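Local atomic coordinates of bazooka, isoform C,LD29223p (Drosophila melanogaster, PDB entry 5OAK), a protein that is a cell polarity protein whose first PDZ domain binds the PDZ-binding motif of Par6, and which probably also binds phosphatidylinositol and phosphatidic acid. Residues 59-63 against 64-68. Sequence-based numbering, arbitrary orientation.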
loop_
_atom_site.group_PDB
_atom_site.type_symbol
_atom_site.label_atom_id
_atom_site.label_comp_id
_atom_site.label_asym_id
_atom_site.label_seq_id
_atom_site.Cartn_x
_atom_site.Cartn_y
_atom_site.Cartn_z
ATOM N N ASN A 59 3.300 7.727 2.583
ATOM C CA ASN A 59 3.311 9.077 3.164
ATOM C C ASN A 59 4.592 9.312 3.959
ATOM O O ASN A 59 4.589 9.840 5.087
ATOM C CB ASN A 59 2.061 9.336 4.017
ATOM C CG ASN A 59 0.843 9.498 3.160
ATOM O OD1 ASN A 59 0.961 9.468 1.962
ATOM N ND2 ASN A 59 -0.321 9.673 3.746
ATOM N N GLY A 60 5.701 8.882 3.366
ATOM C CA GLY A 60 7.021 9.126 3.933
ATOM C C GLY A 60 7.488 8.178 5.019
ATOM O O GLY A 60 8.633 8.285 5.476
ATOM N N ILE A 61 6.640 7.220 5.387
ATOM C CA ILE A 61 6.951 6.259 6.456
ATOM C C ILE A 61 7.435 4.976 5.754
ATOM O O ILE A 61 6.659 4.286 5.062
ATOM C CB ILE A 61 5.771 5.962 7.372
ATOM C CG1 ILE A 61 5.234 7.257 8.002
ATOM C CG2 ILE A 61 6.172 4.920 8.439
ATOM C CD1 ILE A 61 6.288 8.063 8.699
ATOM N N LYS A 62 8.718 4.678 5.896
ATOM C CA LYS A 62 9.295 3.462 5.315
ATOM C C LYS A 62 8.739 2.222 5.990
ATOM O O LYS A 62 8.721 2.120 7.242
ATOM C CB LYS A 62 10.774 3.550 5.471
ATOM C CG LYS A 62 11.294 4.539 4.466
ATOM C CD LYS A 62 12.804 4.645 4.501
ATOM C CE LYS A 62 13.245 5.893 3.729
ATOM N NZ LYS A 62 14.722 6.005 3.714
ATOM N N LEU A 63 8.303 1.250 5.207
ATOM C CA LEU A 63 7.693 0.068 5.798
ATOM C C LEU A 63 8.713 -1.019 6.168
ATOM O O LEU A 63 8.429 -1.859 7.045
ATOM C CB LEU A 63 6.673 -0.540 4.858
ATOM C CG LEU A 63 5.522 0.416 4.445
ATOM C CD1 LEU A 63 4.491 -0.367 3.609
ATOM C CD2 LEU A 63 4.853 1.041 5.677
ATOM N N ILE A 64 9.882 -1.054 5.517
ATOM C CA ILE A 64 10.861 -2.120 5.807
ATOM C C ILE A 64 11.363 -1.956 7.254
ATOM O O ILE A 64 11.634 -0.834 7.693
ATOM C CB ILE A 64 12.018 -2.064 4.795
ATOM C CG1 ILE A 64 11.544 -2.580 3.427
ATOM C CG2 ILE A 64 13.188 -2.905 5.224
ATOM C CD1 ILE A 64 12.604 -2.289 2.282
ATOM N N GLY A 65 11.376 -3.060 8.017
ATOM C CA GLY A 65 11.821 -3.043 9.404
ATOM C C GLY A 65 10.680 -2.866 10.372
ATOM O O GLY A 65 10.884 -3.083 11.586
ATOM N N LEU A 66 9.502 -2.489 9.901
ATOM C CA LEU A 66 8.370 -2.347 10.817
ATOM C C LEU A 66 7.699 -3.698 11.037
ATOM O O LEU A 66 7.681 -4.556 10.120
ATOM C CB LEU A 66 7.330 -1.353 10.287
ATOM C CG LEU A 66 7.839 0.068 10.108
ATOM C CD1 LEU A 66 6.643 0.968 9.696
ATOM C CD2 LEU A 66 8.505 0.608 11.358
ATOM N N THR A 67 7.130 -3.880 12.231
ATOM C CA THR A 67 6.411 -5.106 12.496
ATOM C C THR A 67 5.098 -5.099 11.703
ATOM O O THR A 67 4.619 -4.039 11.193
ATOM C CB THR A 67 6.083 -5.282 13.992
ATOM O OG1 THR A 67 5.025 -4.365 14.312
ATOM C CG2 THR A 67 7.289 -5.045 14.917
ATOM N N GLU A 68 4.518 -6.278 11.588
ATOM C CA GLU A 68 3.273 -6.408 10.852
ATOM C C GLU A 68 2.201 -5.466 11.454
ATOM O O GLU A 68 1.446 -4.799 10.738
ATOM C CB GLU A 68 2.819 -7.889 10.864
ATOM C CG GLU A 68 1.714 -8.113 9.921
ATOM C CD GLU A 68 1.329 -9.577 9.695
ATOM O OE1 GLU A 68 0.201 -9.815 9.206
ATOM O OE2 GLU A 68 2.136 -10.476 9.962
#
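Leu66 folds its side chain back over the backbone of Lys62 and Leu63, with CD1 resting 3.4 Å from Lys62 O and CG 3.6 Å from that same oxygen. Its CG stands beside the backbone N and anti to the carbonyl carbon (chi1 -62°), which carries the isobutyl group back along the chain. The same CD1 methyl lies 4.2 Å from Ile61 CG2, where the two side chains cross at about a right angle, and 4.4 Å from Leu63 CD2. With an alanine in its place, the carbons lying over Lys62 O would be gone, and Ile61 CG2 and Leu63 CD2 would probably lose the methyl they meet here. The backbone closes the loop: Leu66 N donates to Leu63 O over 3.1 Å, nearly straight at 160°, although the donor sits 41° above the carbonyl plane. At Gly65 a CB would jam against the carbonyl oxygen of Ile64. Leu63 packs on Ile55 and Ile58 of strand 54-58, Leu66 on Val71 of helix 68-78. That bond, with extended Ile64 and positive-phi Gly65 at the corners, marks a type II beta turn linking strand 61-62 to helix 68-78, N-capped by Thr67, in the Bazooka PDZ1 part of this engineered fusion.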